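Local coordinates for protein glutathione S-transferase enzyme with thioredoxin-like domain (Xenorhabdus nematophila, PDB 4L8E) that binds glutathione at the clefts of a thioredoxin-like and helical two-domain dimer and probably transfers it to electrophilic substrates, at residues L71-N76 with A81-Q86; I102-A107 with R112-D117; L128-A133 with K169-Q174; H144-A149 with Y155-Y160. All blocks are in the same frame, centred on the assembly; numbering follows the deposited sequence.

Contact 1: L71-N76 with A81-Q86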
# COMPACT_ATOMS: atom_id res chain seq x y z
N LEU A 71 -17.83 7.42 -7.86
CA LEU A 71 -16.69 8.29 -7.59
C LEU A 71 -16.87 9.09 -6.29
O LEU A 71 -15.89 9.45 -5.64
CB LEU A 71 -16.46 9.24 -8.77
CG LEU A 71 -16.01 8.58 -10.07
CD1 LEU A 71 -15.98 9.59 -11.22
CD2 LEU A 71 -14.65 7.91 -9.87
N ALA A 72 -18.11 9.37 -5.91
CA ALA A 72 -18.37 10.04 -4.64
C ALA A 72 -17.88 9.26 -3.42
O ALA A 72 -17.48 9.86 -2.42
CB ALA A 72 -19.86 10.35 -4.50
N ILE A 73 -17.94 7.93 -3.54
CA ILE A 73 -17.53 6.97 -2.52
C ILE A 73 -16.05 6.57 -2.66
O ILE A 73 -15.35 6.34 -1.67
CB ILE A 73 -18.43 5.71 -2.63
CG1 ILE A 73 -19.88 6.07 -2.28
CG2 ILE A 73 -17.95 4.59 -1.75
CD1 ILE A 73 -20.90 5.02 -2.66
N ALA A 74 -15.58 6.52 -3.91
CA ALA A 74 -14.32 5.91 -4.31
C ALA A 74 -13.69 6.72 -5.44
O ALA A 74 -13.76 6.34 -6.62
CB ALA A 74 -14.55 4.51 -4.76
N PRO A 75 -13.12 7.88 -5.10
CA PRO A 75 -12.68 8.82 -6.12
C PRO A 75 -11.52 8.33 -6.96
O PRO A 75 -11.23 8.93 -8.00
CB PRO A 75 -12.32 10.07 -5.31
CG PRO A 75 -12.16 9.62 -3.91
CD PRO A 75 -13.13 8.49 -3.76
N ASN A 76 -10.88 7.25 -6.53
CA ASN A 76 -9.83 6.63 -7.33
C ASN A 76 -10.36 5.66 -8.38
O ASN A 76 -9.58 5.02 -9.07
CB ASN A 76 -8.84 5.91 -6.40
CG ASN A 76 -7.59 5.44 -7.10
OD1 ASN A 76 -6.92 6.19 -7.84
ND2 ASN A 76 -7.25 4.17 -6.87
N ALA A 81 -14.82 -0.77 -2.32
CA ALA A 81 -15.11 0.34 -1.45
C ALA A 81 -16.24 -0.12 -0.58
O ALA A 81 -16.98 -1.04 -0.98
CB ALA A 81 -15.52 1.58 -2.27
N ILE A 82 -16.35 0.44 0.62
CA ILE A 82 -17.51 0.18 1.47
C ILE A 82 -18.12 1.47 1.95
O ILE A 82 -17.50 2.53 1.94
CB ILE A 82 -17.21 -0.69 2.72
CG1 ILE A 82 -16.27 0.02 3.68
CG2 ILE A 82 -16.71 -2.06 2.32
CD1 ILE A 82 -16.22 -0.63 5.08
N VAL A 83 -19.39 1.38 2.31
CA VAL A 83 -20.05 2.39 3.10
C VAL A 83 -20.58 1.69 4.36
O VAL A 83 -21.31 0.68 4.30
CB VAL A 83 -21.17 3.06 2.32
CG1 VAL A 83 -21.90 4.09 3.20
CG2 VAL A 83 -20.59 3.70 1.07
N ASP A 84 -20.15 2.19 5.51
CA ASP A 84 -20.63 1.71 6.79
C ASP A 84 -21.67 2.69 7.29
O ASP A 84 -21.35 3.83 7.68
CB ASP A 84 -19.47 1.64 7.79
CG ASP A 84 -19.88 1.10 9.15
OD1 ASP A 84 -21.07 0.76 9.37
OD2 ASP A 84 -18.99 1.00 10.02
N HIS A 85 -22.92 2.26 7.25
CA HIS A 85 -24.03 3.07 7.71
C HIS A 85 -24.25 3.05 9.22
O HIS A 85 -25.11 3.76 9.71
CB HIS A 85 -25.33 2.64 7.02
CG HIS A 85 -25.31 2.86 5.55
ND1 HIS A 85 -25.58 4.08 4.98
CD2 HIS A 85 -25.00 2.02 4.53
CE1 HIS A 85 -25.44 3.99 3.66
NE2 HIS A 85 -25.08 2.75 3.37
N GLN A 86 -23.51 2.22 9.94
CA GLN A 86 -23.62 2.17 11.39
C GLN A 86 -22.24 2.27 12.03
O GLN A 86 -21.76 1.32 12.66
CB GLN A 86 -24.31 0.88 11.82
CG GLN A 86 -25.75 0.79 11.37
CD GLN A 86 -26.38 -0.53 11.75
OE1 GLN A 86 -25.75 -1.59 11.67
NE2 GLN A 86 -27.63 -0.48 12.20
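Ile73 and Ala74 lie on Ala81 and Val83 where the end of helix 68-73 and the loop after it fold back on strand 81-84 in the thioredoxin-like domain of this glutathione transferase. The four linking residues, Asn77, Lys78, Ile79 and Pro80, line a glutathione pocket, and the Ala81 side chain is about 8 Å from a bound glutathione. The contact is apolar, mostly methyl against methyl. Ile73 does most of the work: its branch methyl CG2 meets Ala81 CB at 3.9 Å and also Val83 CG2 at 4.0 Å, touching two residues that lie two apart on the strand. In the modelled conformer (chi1 -65°) CG2 is opposite the backbone N and CG1 beside it, and CD1 comes down on Val83 CG2 with the two branched side chains at about a right angle; a second conformer of Ile73 makes these contacts less certain. Next to it, Ala74 CB faces Ala81 CB at 4.0 Å; both are short, which lets the backbones close to 6.3 Å between Ala74 CA and Ala81 CA. At the end of the strand, Asp84 OD1 accepts from Gln86 N in an Asx turn. Strand 81-84 lies between strands 30-33 and 94-97 and bonds to both through its backbone; Ile73 extends over this sheet to Tyr32 and Ser95, and Ala74 reaches Phe97.

Contact 2: I102-A107 with R112-D117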
# COMPACT_ATOMS: atom_id res chain seq x y z
N ILE A 102 -9.79 -0.59 4.20
CA ILE A 102 -11.04 -1.26 4.56
C ILE A 102 -10.77 -2.39 5.53
O ILE A 102 -11.46 -2.54 6.54
CB ILE A 102 -11.75 -1.81 3.32
CG1 ILE A 102 -12.14 -0.64 2.42
CG2 ILE A 102 -12.97 -2.65 3.70
CD1 ILE A 102 -12.58 -1.08 1.02
N LEU A 103 -9.75 -3.19 5.24
CA LEU A 103 -9.40 -4.29 6.13
C LEU A 103 -9.04 -3.78 7.52
O LEU A 103 -9.46 -4.35 8.53
CB LEU A 103 -8.28 -5.16 5.53
CG LEU A 103 -8.67 -6.06 4.36
CD1 LEU A 103 -7.42 -6.70 3.78
CD2 LEU A 103 -9.68 -7.12 4.76
N LEU A 104 -8.25 -2.72 7.58
CA LEU A 104 -7.84 -2.15 8.86
C LEU A 104 -9.05 -1.61 9.61
O LEU A 104 -9.21 -1.86 10.81
CB LEU A 104 -6.80 -1.05 8.63
CG LEU A 104 -6.30 -0.33 9.87
CD1 LEU A 104 -5.78 -1.32 10.88
CD2 LEU A 104 -5.22 0.67 9.48
N TYR A 105 -9.91 -0.87 8.92
CA TYR A 105 -11.10 -0.31 9.55
C TYR A 105 -12.00 -1.40 10.10
O TYR A 105 -12.50 -1.29 11.22
CB TYR A 105 -11.87 0.53 8.52
CG TYR A 105 -13.18 1.05 9.01
CD1 TYR A 105 -13.28 2.26 9.65
CD2 TYR A 105 -14.36 0.33 8.80
CE1 TYR A 105 -14.50 2.74 10.09
CE2 TYR A 105 -15.59 0.81 9.22
CZ TYR A 105 -15.66 2.03 9.88
OH TYR A 105 -16.86 2.55 10.32
N LEU A 106 -12.23 -2.46 9.31
CA LEU A 106 -13.12 -3.54 9.74
C LEU A 106 -12.49 -4.37 10.88
O LEU A 106 -13.19 -4.82 11.78
CB LEU A 106 -13.47 -4.45 8.56
CG LEU A 106 -14.41 -3.80 7.53
CD1 LEU A 106 -14.62 -4.75 6.36
CD2 LEU A 106 -15.71 -3.41 8.16
N ALA A 107 -11.18 -4.59 10.79
CA ALA A 107 -10.49 -5.32 11.86
C ALA A 107 -10.59 -4.55 13.16
O ALA A 107 -10.84 -5.14 14.21
CB ALA A 107 -9.05 -5.58 11.46
N ARG A 112 -11.36 -8.31 15.25
CA ARG A 112 -10.98 -9.60 14.68
C ARG A 112 -9.89 -9.48 13.62
O ARG A 112 -9.84 -8.51 12.89
CB ARG A 112 -12.21 -10.28 14.04
CG ARG A 112 -13.41 -10.40 14.97
CD ARG A 112 -13.28 -11.51 15.96
NE ARG A 112 -12.71 -12.72 15.38
CZ ARG A 112 -13.40 -13.67 14.75
NH1 ARG A 112 -12.75 -14.73 14.28
NH2 ARG A 112 -14.72 -13.58 14.60
N PHE A 113 -9.04 -10.50 13.56
CA PHE A 113 -8.04 -10.67 12.50
C PHE A 113 -6.94 -9.62 12.47
O PHE A 113 -6.27 -9.41 11.47
CB PHE A 113 -8.71 -10.91 11.13
CG PHE A 113 -9.57 -12.13 11.15
CD1 PHE A 113 -9.01 -13.40 11.23
CD2 PHE A 113 -10.95 -12.02 11.19
CE1 PHE A 113 -9.80 -14.51 11.31
CE2 PHE A 113 -11.77 -13.15 11.29
CZ PHE A 113 -11.21 -14.40 11.34
N LEU A 114 -6.71 -9.00 13.63
CA LEU A 114 -5.59 -8.09 13.80
C LEU A 114 -5.36 -7.97 15.29
O LEU A 114 -6.28 -7.69 16.07
CB LEU A 114 -5.90 -6.73 13.20
CG LEU A 114 -4.81 -5.68 13.32
CD1 LEU A 114 -3.61 -6.08 12.48
CD2 LEU A 114 -5.32 -4.35 12.86
N SER A 115 -4.14 -8.25 15.70
CA SER A 115 -3.85 -8.30 17.11
C SER A 115 -3.98 -6.92 17.76
O SER A 115 -3.78 -5.90 17.08
CB SER A 115 -2.44 -8.82 17.31
OG SER A 115 -2.11 -8.84 18.69
N LYS A 116 -4.27 -6.91 19.06
CA LYS A 116 -4.25 -5.67 19.84
C LYS A 116 -2.90 -5.46 20.55
O LYS A 116 -2.63 -4.39 21.08
CB LYS A 116 -5.38 -5.68 20.88
CG LYS A 116 -6.69 -6.20 20.32
CD LYS A 116 -7.70 -5.10 20.06
CE LYS A 116 -9.06 -5.71 19.74
NZ LYS A 116 -10.20 -4.80 20.07
N ASP A 117 -2.06 -6.49 20.53
CA ASP A 117 -0.69 -6.41 21.09
C ASP A 117 0.20 -5.64 20.11
O ASP A 117 0.28 -5.99 18.95
CB ASP A 117 -0.13 -7.82 21.30
CG ASP A 117 1.36 -7.84 21.67
OD1 ASP A 117 1.67 -7.56 22.84
OD2 ASP A 117 2.22 -8.17 20.80
O HOH W 1 -8.60 -6.29 15.82
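Leu104 and Leu114 meet methyl to methyl where helix 99-110, the last helix of the thioredoxin-like domain, hands over to the linker that leads into the helical domain of the glutathione transferase fold. Leu104 CD1 and Leu114 CD2 approach to 3.6 Å, the two side chains crossing obliquely. The Leu104 side chain sets out away from the linker and its end comes back to it; Leu114 points toward the helix. In Leu114 the first two torsions together (chi1 180°, chi2 67°) put CG opposite the backbone N and bring CD2 to Leu104, while its CB stays over Ala107. There, Ala107 CB touches Leu114 CB at 3.8 Å and, on the same methyl, Arg112 O at 3.4 Å. Ala107 is thus pressed under the turning linker, and Ile188 of helix 188-197 packs on it too. Leu125 of helix 118-145 touches both leucines, and Leu125 of the second subunit reaches Leu104, so Leu104 also takes part in the dimer interface. Polar links are lighter. Arg112 N makes a weak, bent bond to Ala107 O, and it also bonds to Thr110 OG1. Further on, Ser115 OG accepts from Asp117 N in an ST turn, while Asp117 OD2 caps Glu120 N at the start of helix 118-145. A water lies between the segments, 3.0 Å from Ala107 O and 2.7 Å from Leu114 O.

Contact 3: L128-A133 with K169-Q174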
# COMPACT_ATOMS: atom_id res chain seq x y z
N LEU A 128 0.64 -6.50 5.72
CA LEU A 128 -0.47 -5.88 4.99
C LEU A 128 0.02 -4.79 4.03
O LEU A 128 -0.36 -4.76 2.85
CB LEU A 128 -1.49 -5.31 5.97
CG LEU A 128 -2.67 -4.54 5.35
CD1 LEU A 128 -3.53 -5.46 4.50
CD2 LEU A 128 -3.51 -3.89 6.43
N PHE A 129 0.81 -3.86 4.55
CA PHE A 129 1.37 -2.82 3.71
C PHE A 129 2.23 -3.41 2.57
O PHE A 129 2.18 -2.92 1.43
CB PHE A 129 2.15 -1.78 4.54
CG PHE A 129 1.28 -0.73 5.15
CD1 PHE A 129 0.94 0.40 4.41
CD2 PHE A 129 0.81 -0.83 6.46
CE1 PHE A 129 0.13 1.42 4.96
CE2 PHE A 129 0.01 0.16 7.01
CZ PHE A 129 -0.32 1.30 6.26
N TRP A 130 3.01 -4.45 2.87
CA TRP A 130 3.85 -5.09 1.86
C TRP A 130 2.98 -5.62 0.72
O TRP A 130 3.30 -5.45 -0.46
CB TRP A 130 4.67 -6.22 2.44
CG TRP A 130 5.39 -7.08 1.45
CD1 TRP A 130 6.59 -6.84 0.86
CD2 TRP A 130 4.92 -8.32 0.90
NE1 TRP A 130 6.92 -7.85 0.00
CE2 TRP A 130 5.91 -8.79 0.02
CE3 TRP A 130 3.79 -9.10 1.11
CZ2 TRP A 130 5.79 -9.99 -0.68
CZ3 TRP A 130 3.67 -10.30 0.41
CH2 TRP A 130 4.66 -10.73 -0.47
N GLN A 131 1.84 -6.19 1.09
CA GLN A 131 0.89 -6.70 0.08
C GLN A 131 0.33 -5.58 -0.79
O GLN A 131 0.34 -5.70 -2.02
CB GLN A 131 -0.27 -7.49 0.71
CG GLN A 131 -1.13 -8.22 -0.30
CD GLN A 131 -2.07 -7.31 -1.06
OE1 GLN A 131 -2.73 -6.47 -0.46
NE2 GLN A 131 -2.15 -7.50 -2.39
N VAL A 132 -0.18 -4.51 -0.17
CA VAL A 132 -0.88 -3.50 -0.96
C VAL A 132 0.09 -2.66 -1.79
O VAL A 132 -0.30 -2.13 -2.82
CB VAL A 132 -1.79 -2.60 -0.11
CG1 VAL A 132 -2.88 -3.42 0.60
CG2 VAL A 132 -1.01 -1.79 0.87
N ALA A 133 1.34 -2.57 -1.35
CA ALA A 133 2.34 -1.72 -1.99
C ALA A 133 3.21 -2.44 -3.00
O ALA A 133 3.81 -1.81 -3.90
CB ALA A 133 3.22 -1.03 -0.92
N LYS A 169 9.39 -15.28 -3.46
CA LYS A 169 10.53 -15.72 -2.65
C LYS A 169 10.50 -15.05 -1.26
O LYS A 169 10.71 -15.71 -0.25
CB LYS A 169 11.84 -15.40 -3.36
CG LYS A 169 13.06 -15.77 -2.55
CD LYS A 169 14.34 -15.34 -3.28
CE LYS A 169 15.57 -15.97 -2.65
NZ LYS A 169 16.83 -15.36 -3.17
N VAL A 170 10.18 -13.76 -1.23
CA VAL A 170 10.02 -13.05 0.04
C VAL A 170 8.90 -13.71 0.86
O VAL A 170 9.04 -13.96 2.06
CB VAL A 170 9.73 -11.55 -0.21
CG1 VAL A 170 9.23 -10.85 1.06
CG2 VAL A 170 11.00 -10.83 -0.74
N LEU A 171 7.78 -13.95 0.20
CA LEU A 171 6.64 -14.56 0.87
C LEU A 171 7.01 -15.94 1.42
O LEU A 171 6.74 -16.27 2.59
CB LEU A 171 5.47 -14.64 -0.11
CG LEU A 171 4.16 -15.25 0.40
CD1 LEU A 171 3.63 -14.40 1.52
CD2 LEU A 171 3.16 -15.40 -0.72
N ASN A 172 7.66 -16.74 0.60
CA ASN A 172 8.02 -18.10 1.00
C ASN A 172 8.98 -18.08 2.19
O ASN A 172 8.88 -18.88 3.11
CB ASN A 172 8.68 -18.83 -0.16
CG ASN A 172 8.83 -20.30 0.10
OD1 ASN A 172 7.87 -21.06 -0.00
ND2 ASN A 172 10.07 -20.72 0.40
N THR A 173 9.94 -17.16 2.13
CA THR A 173 10.93 -17.04 3.20
C THR A 173 10.24 -16.74 4.53
O THR A 173 10.59 -17.32 5.55
CB THR A 173 12.00 -16.01 2.82
OG1 THR A 173 12.79 -16.54 1.75
CG2 THR A 173 12.91 -15.69 3.99
N GLN A 174 9.26 -15.84 4.54
CA GLN A 174 8.55 -15.56 5.78
C GLN A 174 7.72 -16.75 6.25
O GLN A 174 7.66 -17.04 7.44
CB GLN A 174 7.69 -14.30 5.64
CG GLN A 174 6.99 -13.89 6.93
CD GLN A 174 7.94 -13.66 8.09
OE1 GLN A 174 8.91 -12.93 7.96
NE2 GLN A 174 7.67 -14.29 9.24
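Segments 128-133 and 169-174 are both helical and run roughly antiparallel, with backbones well apart: Trp130 CA lies 9.9 Å from Leu171 CA. The first loosens into a wider pi-type turn at 131-133, while the second keeps regular helical bonds, with Thr173 OG1 adding a second donor to Lys169 O from the face of that carbonyl opposite Thr173 N. Trp130 spans the gap with its indole, reaching out from one helix to two consecutive residues of the other. Its CG lies opposite the backbone N (chi1 170°), throwing the ring system across. Val170 CG1 sits against the NE1-CE2-CZ2 side of the indole, 3.9 Å from both Trp130 NE1 and Trp130 CZ2, and the two side chains slide past each other in opposite directions. At the far end of the six-membered ring, Trp130 CH2 meets Leu171 CB at 4.0 Å, the two side chains at about a right angle. Both approaches are oblique to the ring plane. The indole nitrogen turns to a polar partner across the dimer, a weak hydrogen bond to Asn76 OD1 of the second subunit. Within these segments Trp130 alone reaches across from helix 118-145 to helix 154-175; Trp127 and Phe135 of its own helix pack on its ring and add to the contact, and Leu171 goes on to Leu181 and to Val213 of helix 211-221.

Contact 4: H144-A149 with Y155-Y160. With GSH (glutathione), chain B.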
# COMPACT_ATOMS: atom_id res chain seq x y z
N HIS A 144 -1.29 -7.72 -16.38
CA HIS A 144 -1.54 -6.83 -17.51
C HIS A 144 -0.70 -7.23 -18.69
O HIS A 144 -1.22 -7.34 -19.81
CB HIS A 144 -1.26 -5.35 -17.17
CG HIS A 144 -1.43 -4.45 -18.36
ND1 HIS A 144 -2.67 -4.11 -18.85
CD2 HIS A 144 -0.52 -3.88 -19.20
CE1 HIS A 144 -2.53 -3.34 -19.91
NE2 HIS A 144 -1.24 -3.19 -20.16
N PHE A 145 0.60 -7.46 -18.49
CA PHE A 145 1.45 -7.71 -19.65
C PHE A 145 1.28 -9.12 -20.22
O PHE A 145 1.72 -9.41 -21.33
CB PHE A 145 2.90 -7.33 -19.36
CG PHE A 145 3.13 -5.84 -19.38
CD1 PHE A 145 3.21 -5.15 -20.59
CD2 PHE A 145 3.22 -5.13 -18.19
CE1 PHE A 145 3.39 -3.77 -20.60
CE2 PHE A 145 3.41 -3.77 -18.19
CZ PHE A 145 3.50 -3.08 -19.40
N ASN A 146 0.60 -9.99 -19.49
CA ASN A 146 0.23 -11.29 -20.04
C ASN A 146 -0.91 -11.19 -21.06
O ASN A 146 -1.28 -12.19 -21.66
CB ASN A 146 -0.08 -12.30 -18.91
CG ASN A 146 1.20 -12.92 -18.33
OD1 ASN A 146 2.18 -13.11 -19.04
ND2 ASN A 146 1.17 -13.23 -17.04
N ARG A 147 -1.45 -9.98 -21.24
CA ARG A 147 -2.48 -9.73 -22.24
C ARG A 147 -1.86 -9.43 -23.60
O ARG A 147 -2.57 -9.27 -24.61
CB ARG A 147 -3.38 -8.55 -21.82
CG ARG A 147 -4.04 -8.75 -20.47
CD ARG A 147 -4.70 -7.48 -19.95
NE ARG A 147 -5.89 -7.13 -20.72
CZ ARG A 147 -7.14 -7.43 -20.39
NH1 ARG A 147 -7.43 -8.07 -19.26
NH2 ARG A 147 -8.11 -7.04 -21.19
N TYR A 148 -0.52 -9.40 -23.65
CA TYR A 148 0.18 -9.12 -24.89
C TYR A 148 0.95 -10.36 -25.36
O TYR A 148 1.31 -11.24 -24.57
CB TYR A 148 1.23 -8.01 -24.72
CG TYR A 148 0.83 -6.67 -24.13
CD1 TYR A 148 1.10 -5.50 -24.83
CD2 TYR A 148 0.22 -6.56 -22.89
CE1 TYR A 148 0.78 -4.25 -24.29
CE2 TYR A 148 -0.10 -5.31 -22.35
CZ TYR A 148 0.19 -4.16 -23.07
OH TYR A 148 -0.10 -2.90 -22.57
N ALA A 149 1.24 -10.39 -26.65
CA ALA A 149 2.21 -11.33 -27.18
C ALA A 149 3.55 -10.95 -26.54
O ALA A 149 3.94 -9.78 -26.53
CB ALA A 149 2.27 -11.21 -28.67
N TYR A 155 10.75 -6.27 -22.63
CA TYR A 155 11.31 -5.67 -21.41
C TYR A 155 10.33 -5.72 -20.24
O TYR A 155 10.70 -6.06 -19.10
CB TYR A 155 11.78 -4.24 -21.65
CG TYR A 155 13.10 -4.15 -22.39
CD1 TYR A 155 14.28 -4.53 -21.78
CD2 TYR A 155 13.16 -3.67 -23.69
CE1 TYR A 155 15.51 -4.44 -22.44
CE2 TYR A 155 14.37 -3.57 -24.36
CZ TYR A 155 15.54 -3.96 -23.73
OH TYR A 155 16.74 -3.88 -24.39
N ALA A 156 9.07 -5.40 -20.51
CA ALA A 156 8.06 -5.36 -19.47
C ALA A 156 7.79 -6.76 -18.92
O ALA A 156 7.68 -6.94 -17.71
CB ALA A 156 6.74 -4.75 -20.01
N ILE A 157 7.67 -7.74 -19.79
CA ILE A 157 7.33 -9.07 -19.30
C ILE A 157 8.49 -9.62 -18.47
O ILE A 157 8.26 -10.21 -17.42
CB ILE A 157 6.87 -10.05 -20.43
CG1 ILE A 157 6.81 -11.48 -19.89
CG2 ILE A 157 7.82 -10.03 -21.56
CD1 ILE A 157 5.93 -12.38 -20.70
N LYS A 158 9.72 -9.39 -18.91
CA LYS A 158 10.88 -9.83 -18.14
C LYS A 158 10.92 -9.16 -16.76
O LYS A 158 11.09 -9.83 -15.73
CB LYS A 158 12.18 -9.54 -18.89
CG LYS A 158 13.42 -10.01 -18.14
CD LYS A 158 14.69 -9.65 -18.89
CE LYS A 158 15.92 -10.29 -18.27
NZ LYS A 158 16.03 -11.75 -18.58
N ARG A 159 10.71 -7.84 -16.74
CA ARG A 159 10.72 -7.10 -15.47
C ARG A 159 9.69 -7.66 -14.49
O ARG A 159 10.02 -7.98 -13.34
CB ARG A 159 10.40 -5.63 -15.74
CG ARG A 159 10.20 -4.78 -14.49
CD ARG A 159 10.12 -3.30 -14.85
NE ARG A 159 9.81 -2.43 -13.71
CZ ARG A 159 10.70 -2.02 -12.80
NH1 ARG A 159 11.98 -2.40 -12.86
NH2 ARG A 159 10.32 -1.19 -11.83
N TYR A 160 8.45 -7.78 -14.93
CA TYR A 160 7.39 -8.16 -13.98
C TYR A 160 7.39 -9.66 -13.64
O TYR A 160 6.97 -10.05 -12.54
CB TYR A 160 6.02 -7.60 -14.41
CG TYR A 160 6.08 -6.08 -14.43
CD1 TYR A 160 6.31 -5.38 -13.25
CD2 TYR A 160 6.00 -5.37 -15.61
CE1 TYR A 160 6.43 -4.00 -13.26
CE2 TYR A 160 6.12 -3.98 -15.63
CZ TYR A 160 6.33 -3.30 -14.44
OH TYR A 160 6.49 -1.93 -14.43
N1 GSH B . 14.37 -2.55 -8.14
CA1 GSH B . 13.76 -1.28 -8.29
C1 GSH B . 13.22 -1.15 -9.68
O11 GSH B . 13.74 -1.83 -10.63
O12 GSH B . 12.26 -0.36 -9.92
CB1 GSH B . 14.77 -0.23 -8.05
CG1 GSH B . 14.23 1.18 -8.20
CD1 GSH B . 13.41 1.60 -6.99
OE1 GSH B . 13.60 1.08 -5.91
N2 GSH B . 12.40 2.62 -7.18
CA2 GSH B . 11.61 3.07 -6.08
C2 GSH B . 10.16 2.73 -6.41
O2 GSH B . 9.69 2.74 -7.56
CB2 GSH B . 11.72 4.53 -5.88
SG2 GSH B . 13.38 4.97 -5.32
N3 GSH B . 9.29 2.37 -5.34
CA3 GSH B . 7.92 2.04 -5.65
C3 GSH B . 7.07 2.36 -4.49
O31 GSH B . 7.41 3.27 -3.70
O32 GSH B . 6.01 1.69 -4.32
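Phe145 rests its ring on Ala156: Ala156 CB stands 3.5 Å from the ring centroid and 10° off the ring normal, a CH-pi contact almost over the centre. From the opposite face, His144 CD2 also comes over the centre, so the ring is held flat between the two. Ile157 lies alongside, its CA 6.0 Å from Phe145 CA, and its side chain crosses Asn146 at about a right angle, with Ile157 CD1 4.2 Å from Asn146 OD1. Further along the helix, Tyr160 brings its ring nearly parallel to that of Phe145, planes at 8°, but slid so far that they barely overlap; Phe145 CE2 and Tyr160 CE2 are 3.7 Å apart. These residues join the antiparallel helices that open the helical domain of the glutathione transferase fold, where helix 118-145 ends in a type I turn, Phe145 to Tyr148, before the chain doubles back into helix 154-175. Gln141 OE1 of the second subunit takes bonds from both Tyr160 OH and Arg159 NH2. Arg159, extended from CG to NE, also grips a glutathione carboxylate with two nearly straight bonds: Arg159 NH1 to GSH O11 at 2.9 Å and Arg159 NH2 to GSH O12 at 2.8 Å. The same glutathione bonds to Asn38 ND2 of the second subunit.

All four contacts are buried, contact 3 nearest the chain centre (about 12 Å between centres) and contact 4 farthest (about 22 Å). Contacts 1 and 2 belong to the thioredoxin-like side and touch directly: Tyr105 OH lies 2.6 Å from Asp84 OD2, a probable hydrogen bond, and Ile102 packs on Ala81 and Ile82. Contact 2 leads into the helical domain, where Leu103 meets Leu128 of contact 3. Contacts 3 and 4 both join helices 118-145 and 154-175. Small aliphatic groups carry contact 1, leucines with a water contact 2, an indole contact 3, a CH-pi contact and slid aromatic rings contact 4, which also includes an arginine bonded to a glutathione. Each reaches the second subunit.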